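Local coordinates for extracellular invertase (Aspergillus kawachii, PDB 5XH8), which probably cleaves the beta-fructofuranoside bond of sucrose and transfers fructosyl groups to acceptor sugars, building fructooligosaccharides such as 1-kestose, at residues A[311-316]-A[372-377]; A[496-501]-A[557-562]. One frame throughout, in Å; residues are numbered along the deposited sequence.

Interaction 1. Residues A[311-316]-A[372-377]. With NA (sodium ion), chain B.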
loop_
_atom_site.group_PDB
_atom_site.type_symbol
_atom_site.label_atom_id
_atom_site.label_comp_id
_atom_site.label_asym_id
_atom_site.label_seq_id
_atom_site.Cartn_x
_atom_site.Cartn_y
_atom_site.Cartn_z
ATOM N N PHE A 311 -14.207 33.573 1.614
ATOM C CA PHE A 311 -12.927 33.269 2.250
ATOM C C PHE A 311 -13.137 33.116 3.752
ATOM O O PHE A 311 -13.815 33.939 4.374
ATOM C CB PHE A 311 -11.904 34.369 1.987
ATOM C CG PHE A 311 -11.277 34.310 0.630
ATOM C CD1 PHE A 311 -11.935 34.838 -0.477
ATOM C CD2 PHE A 311 -10.007 33.751 0.447
ATOM C CE1 PHE A 311 -11.357 34.797 -1.726
ATOM C CE2 PHE A 311 -9.419 33.711 -0.815
ATOM C CZ PHE A 311 -10.093 34.241 -1.904
ATOM N N LEU A 312 -12.610 32.035 4.330
ATOM C CA LEU A 312 -12.482 31.925 5.773
ATOM C C LEU A 312 -11.414 32.916 6.299
ATOM O O LEU A 312 -11.500 33.423 7.445
ATOM C CB LEU A 312 -12.150 30.485 6.149
ATOM C CG LEU A 312 -11.963 30.167 7.627
ATOM C CD1 LEU A 312 -13.181 30.548 8.459
ATOM C CD2 LEU A 312 -11.647 28.701 7.764
ATOM N N ASP A 313 -10.403 33.161 5.483
ATOM C CA ASP A 313 -9.441 34.238 5.767
ATOM C C ASP A 313 -8.829 34.707 4.460
ATOM O O ASP A 313 -8.330 33.890 3.676
ATOM C CB ASP A 313 -8.330 33.835 6.762
ATOM C CG ASP A 313 -7.622 35.057 7.343
ATOM O OD1 ASP A 313 -6.736 35.608 6.653
ATOM O OD2 ASP A 313 -7.983 35.502 8.451
ATOM N N TRP A 314 -8.880 36.025 4.242
ATOM C CA TRP A 314 -8.371 36.653 3.018
ATOM C C TRP A 314 -6.850 36.792 2.989
ATOM O O TRP A 314 -6.295 37.177 1.956
ATOM C CB TRP A 314 -9.037 38.042 2.785
ATOM C CG TRP A 314 -10.451 37.992 2.299
ATOM C CD1 TRP A 314 -11.585 37.927 3.061
ATOM C CD2 TRP A 314 -10.884 38.018 0.941
ATOM N NE1 TRP A 314 -12.692 37.891 2.257
ATOM C CE2 TRP A 314 -12.292 37.955 0.952
ATOM C CE3 TRP A 314 -10.216 38.089 -0.291
ATOM C CZ2 TRP A 314 -13.047 37.957 -0.219
ATOM C CZ3 TRP A 314 -10.961 38.095 -1.453
ATOM C CH2 TRP A 314 -12.368 38.021 -1.409
ATOM N N GLY A 315 -6.165 36.491 4.096
ATOM C CA GLY A 315 -4.700 36.600 4.134
ATOM C C GLY A 315 -4.009 35.780 3.060
ATOM O O GLY A 315 -4.390 34.621 2.796
ATOM N N PHE A 316 -3.033 36.386 2.399
ATOM C CA PHE A 316 -2.200 35.681 1.415
ATOM C C PHE A 316 -1.572 34.417 2.064
ATOM O O PHE A 316 -1.640 33.335 1.481
ATOM C CB PHE A 316 -1.128 36.622 0.840
ATOM C CG PHE A 316 -0.245 35.990 -0.206
ATOM C CD1 PHE A 316 0.874 35.215 0.169
ATOM C CD2 PHE A 316 -0.501 36.177 -1.561
ATOM C CE1 PHE A 316 1.698 34.643 -0.778
ATOM C CE2 PHE A 316 0.318 35.599 -2.519
ATOM C CZ PHE A 316 1.424 34.845 -2.127
ATOM N N LEU A 372 -6.365 32.858 15.736
ATOM C CA LEU A 372 -7.246 32.678 16.875
ATOM C C LEU A 372 -8.343 31.636 16.516
ATOM O O LEU A 372 -8.815 31.606 15.382
ATOM C CB LEU A 372 -7.949 33.998 17.237
ATOM C CG LEU A 372 -7.088 35.211 17.606
ATOM C CD1 LEU A 372 -7.978 36.445 17.618
ATOM C CD2 LEU A 372 -6.377 34.964 18.927
ATOM N N PRO A 373 -8.740 30.794 17.477
ATOM C CA PRO A 373 -9.832 29.872 17.181
ATOM C C PRO A 373 -11.061 30.665 16.789
ATOM O O PRO A 373 -11.353 31.693 17.435
ATOM C CB PRO A 373 -10.064 29.151 18.514
ATOM C CG PRO A 373 -9.457 30.037 19.560
ATOM C CD PRO A 373 -8.297 30.702 18.876
ATOM N N ARG A 374 -11.769 30.209 15.755
ATOM C CA ARG A 374 -12.954 30.904 15.261
ATOM C C ARG A 374 -14.195 29.996 15.352
ATOM O O ARG A 374 -14.146 28.810 14.984
ATOM C CB ARG A 374 -12.755 31.360 13.830
ATOM C CG ARG A 374 -11.705 32.438 13.696
ATOM C CD ARG A 374 -11.313 32.774 12.279
ATOM N NE ARG A 374 -10.231 33.768 12.327
ATOM C CZ ARG A 374 -9.557 34.237 11.283
ATOM N NH1 ARG A 374 -9.806 33.823 10.052
ATOM N NH2 ARG A 374 -8.612 35.138 11.490
ATOM N N GLU A 375 -15.280 30.567 15.886
ATOM C CA GLU A 375 -16.617 29.973 15.826
ATOM C C GLU A 375 -17.200 30.210 14.446
ATOM O O GLU A 375 -17.138 31.331 13.923
ATOM C CB GLU A 375 -17.542 30.550 16.923
ATOM C CG GLU A 375 -17.215 30.021 18.293
ATOM C CD GLU A 375 -18.043 30.653 19.396
ATOM O OE1 GLU A 375 -19.139 31.104 19.079
ATOM O OE2 GLU A 375 -17.624 30.670 20.577
ATOM N N LEU A 376 -17.708 29.130 13.834
ATOM C CA LEU A 376 -18.438 29.225 12.578
ATOM C C LEU A 376 -19.921 28.932 12.828
ATOM O O LEU A 376 -20.270 28.014 13.611
ATOM C CB LEU A 376 -17.874 28.267 11.539
ATOM C CG LEU A 376 -16.392 28.401 11.199
ATOM C CD1 LEU A 376 -16.080 27.499 10.006
ATOM C CD2 LEU A 376 -15.972 29.833 10.903
ATOM N N ARG A 377 -20.783 29.733 12.203
ATOM C CA ARG A 377 -22.254 29.580 12.350
ATOM C C ARG A 377 -22.951 30.202 11.155
ATOM O O ARG A 377 -22.327 30.924 10.378
ATOM C CB ARG A 377 -22.751 30.218 13.657
ATOM C CG ARG A 377 -22.746 31.750 13.684
ATOM C CD ARG A 377 -23.056 32.302 15.071
ATOM N NE ARG A 377 -23.164 33.765 15.089
ATOM C CZ ARG A 377 -24.202 34.483 14.621
ATOM N NH1 ARG A 377 -25.261 33.906 14.029
ATOM N NH2 ARG A 377 -24.157 35.814 14.703
HETATM NA NA NA B . -4.379 32.547 1.641
HETATM O O HOH W 1 -6.746 33.010 1.497
#

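Interaction 2. Residues A[496-501]-A[557-562]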
loop_
_atom_site.group_PDB
_atom_site.type_symbol
_atom_site.label_atom_id
_atom_site.label_comp_id
_atom_site.label_asym_id
_atom_site.label_seq_id
_atom_site.Cartn_x
_atom_site.Cartn_y
_atom_site.Cartn_z
ATOM N N GLU A 496 -14.736 47.709 -2.967
ATOM C CA GLU A 496 -15.379 47.144 -1.811
ATOM C C GLU A 496 -14.421 46.223 -1.027
ATOM O O GLU A 496 -14.742 45.058 -0.800
ATOM C CB GLU A 496 -16.610 46.359 -2.254
ATOM C CG GLU A 496 -17.645 47.152 -3.029
ATOM C CD GLU A 496 -18.887 46.326 -3.248
ATOM O OE1 GLU A 496 -18.883 45.536 -4.200
ATOM O OE2 GLU A 496 -19.851 46.421 -2.447
ATOM N N SER A 497 -13.264 46.760 -0.630
ATOM C CA SER A 497 -12.200 45.968 0.016
ATOM C C SER A 497 -11.689 46.590 1.298
ATOM O O SER A 497 -11.641 47.820 1.434
ATOM C CB SER A 497 -11.007 45.825 -0.916
ATOM O OG SER A 497 -11.331 45.052 -2.057
ATOM N N ILE A 498 -11.312 45.720 2.238
ATOM C CA ILE A 498 -10.432 46.079 3.345
ATOM C C ILE A 498 -9.003 45.831 2.880
ATOM O O ILE A 498 -8.692 44.751 2.355
ATOM C CB ILE A 498 -10.690 45.225 4.603
ATOM C CG1 ILE A 498 -12.163 45.305 5.053
ATOM C CG2 ILE A 498 -9.711 45.594 5.725
ATOM C CD1 ILE A 498 -12.487 46.397 6.037
ATOM N N ILE A 499 -8.137 46.814 3.107
ATOM C CA ILE A 499 -6.740 46.790 2.687
ATOM C C ILE A 499 -5.826 46.952 3.908
ATOM O O ILE A 499 -6.110 47.734 4.800
ATOM C CB ILE A 499 -6.419 47.944 1.702
ATOM C CG1 ILE A 499 -7.406 47.958 0.522
ATOM C CG2 ILE A 499 -4.966 47.879 1.214
ATOM C CD1 ILE A 499 -7.400 46.726 -0.338
ATOM N N VAL A 500 -4.745 46.182 3.951
ATOM C CA VAL A 500 -3.671 46.418 4.896
ATOM C C VAL A 500 -2.485 46.880 4.047
ATOM O O VAL A 500 -1.913 46.104 3.265
ATOM C CB VAL A 500 -3.312 45.170 5.735
ATOM C CG1 VAL A 500 -2.289 45.535 6.800
ATOM C CG2 VAL A 500 -4.551 44.576 6.399
ATOM N N ASP A 501 -2.156 48.161 4.170
ATOM C CA ASP A 501 -0.942 48.719 3.547
ATOM C C ASP A 501 0.262 48.482 4.472
ATOM O O ASP A 501 0.332 49.018 5.590
ATOM C CB ASP A 501 -1.135 50.211 3.302
ATOM C CG ASP A 501 0.061 50.878 2.629
ATOM O OD1 ASP A 501 1.154 50.278 2.433
ATOM O OD2 ASP A 501 -0.119 52.062 2.308
ATOM N N GLY A 557 -18.901 40.301 11.760
ATOM C CA GLY A 557 -19.079 38.876 12.040
ATOM C C GLY A 557 -19.059 37.952 10.841
ATOM O O GLY A 557 -19.550 36.825 10.946
ATOM N N ARG A 558 -18.514 38.421 9.714
ATOM C CA ARG A 558 -18.491 37.654 8.464
ATOM C C ARG A 558 -17.239 37.851 7.608
ATOM O O ARG A 558 -17.210 37.434 6.470
ATOM C CB ARG A 558 -19.736 37.988 7.622
ATOM C CG ARG A 558 -19.801 39.413 7.091
ATOM C CD ARG A 558 -21.235 39.777 6.695
ATOM N NE ARG A 558 -21.296 40.959 5.825
ATOM C CZ ARG A 558 -21.979 42.086 6.063
ATOM N NH1 ARG A 558 -22.699 42.254 7.178
ATOM N NH2 ARG A 558 -21.940 43.066 5.162
ATOM N N PHE A 559 -16.204 38.473 8.152
ATOM C CA PHE A 559 -15.023 38.811 7.381
ATOM C C PHE A 559 -13.813 38.628 8.260
ATOM O O PHE A 559 -13.840 39.027 9.419
ATOM C CB PHE A 559 -15.079 40.251 6.921
ATOM C CG PHE A 559 -13.859 40.701 6.195
ATOM C CD1 PHE A 559 -12.782 41.255 6.887
ATOM C CD2 PHE A 559 -13.777 40.579 4.830
ATOM C CE1 PHE A 559 -11.648 41.673 6.212
ATOM C CE2 PHE A 559 -12.653 41.000 4.147
ATOM C CZ PHE A 559 -11.592 41.563 4.840
ATOM N N ALA A 560 -12.766 38.021 7.698
ATOM C CA ALA A 560 -11.458 37.935 8.364
ATOM C C ALA A 560 -10.321 38.056 7.376
ATOM O O ALA A 560 -10.348 37.426 6.323
ATOM C CB ALA A 560 -11.327 36.638 9.162
ATOM N N LEU A 561 -9.319 38.857 7.745
ATOM C CA LEU A 561 -8.109 39.066 6.955
ATOM C C LEU A 561 -6.918 39.160 7.920
ATOM O O LEU A 561 -6.899 40.039 8.800
ATOM C CB LEU A 561 -8.210 40.353 6.157
ATOM C CG LEU A 561 -6.958 40.875 5.426
ATOM C CD1 LEU A 561 -6.404 39.883 4.446
ATOM C CD2 LEU A 561 -7.298 42.147 4.671
ATOM N N SER A 562 -5.936 38.272 7.759
ATOM C CA SER A 562 -4.823 38.186 8.708
ATOM C C SER A 562 -3.479 38.196 8.011
ATOM O O SER A 562 -3.333 37.676 6.908
ATOM C CB SER A 562 -4.967 36.952 9.600
ATOM O OG SER A 562 -6.299 36.822 10.046
#

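Interaction 1. Residues A[311-316]-A[372-377]
Arg374 meets Asp313 end-on, both terminal nitrogens converging on a single carboxylate oxygen. NH1 reaches Asp313 OD2 at 3.0 Å from the side of the anti lone pair, while NH2, 3.1 Å from that same OD2, arrives nearly in line with the C-O bond. Carboxylate and guanidinium planes lie 21° apart, so the salt bridge is almost flat. An arginine chain extended from CG to NE carries the charge across from strand 366-385. Beside this polar grip, Leu312 CD1 rests 3.8 Å from Leu376 CD2, the two leucines crossing at about a right angle; Leu312 reaches over because its CG stands anti to the backbone N (chi1 179°).

The other oxygen of Asp313 closes an Asx turn: Gly315 N donates to Asp313 OD1 at 2.8 Å, meeting it on the anti side but tilted out of the carboxylate plane. That turn belongs to the loop following strand 302-311 of the GH32 beta-propeller, and it leads straight into a sodium site. Gly315 O coordinates the sodium ion at 2.4 Å and Phe316 O more loosely at 2.9 Å. A water on the ion also donates to Asp313 O, and the backbone oxygens of His287 and Ser318 complete the five ligands seen.

Further out, Ser318 OG bonds Asp313 OD1, Ser562 OG bonds OD2, and Glu552 gives Arg374 NH2 a second carboxylate.

Interaction 2. Residues A[496-501]-A[557-562]
Ile498 lays its branched side chain against the far end of the Phe559 ring, and this is the denser half of the contact. Both CB and CG1 of Ile498 come to 3.8 Å from Phe559 CZ, and CG1 lies equally near CE1. The approach is oblique, the ring being touched through its outermost carbons. Phe559 is sent across the gap by a first torsion that sets CG anti to the backbone N (chi1 176°). Its ring also meets that of Trp314, with the planes at about 25°, so the phenylalanine is held by Trp314, from the loop after strand 302-311, as well as by Ile498.

The second half is looser. Leu561 reaches over with one methyl, CD2, which sits 3.8 Å from Ile498 O, 4.3 Å from Ile498 CG2 and 4.1 Å from Val500 CG2; the Val500 and Leu561 side chains run alongside each other, pointing opposite ways. Beyond the packed residues, the partly exposed ends turn to charged partners: Glu496 pairs with Arg525 and Arg558 with Glu538.

Strands 497-501 and 559-562 belong to the two facing sheets of the C-terminal beta-sandwich characteristic of GH32 enzymes. Their axes come within 9.0 Å and diverge by 17°, nearly parallel in direction, a separation suited to side chains meeting between layers. A classic beta bulge lies at Arg558 and Phe559, opposite Ala555, and a G1 bulge at Glu496 and Ser497, opposite Gln492.

All four touching residues are buried and apolar, so their contact is non-directional and the two layers are held together here by hydrophobic and dispersion forces, with charged pairs at the rim.

Overall arrangement
Interactions 1 and 2 follow one another along the chain, the first closing within the beta-propeller before the second opens in the C-terminal beta-sandwich. Their centres are nonetheless only 11 Å apart, because strand 559-564 is shared ground: its residues facing the sandwich interior serve interaction 2, whereas the alternate ones, Ala560 and Ser562, look toward interaction 1. Ala560 O probably accepts from the backbone N of Trp314, and Gly315 packs on Leu561. The sodium-binding loop thus runs along the edge of strand 559-564, while Asp313 and Arg374, the latter from strand 366-385, reach its outer side, so that the propeller and the sandwich are joined through a buried interface here.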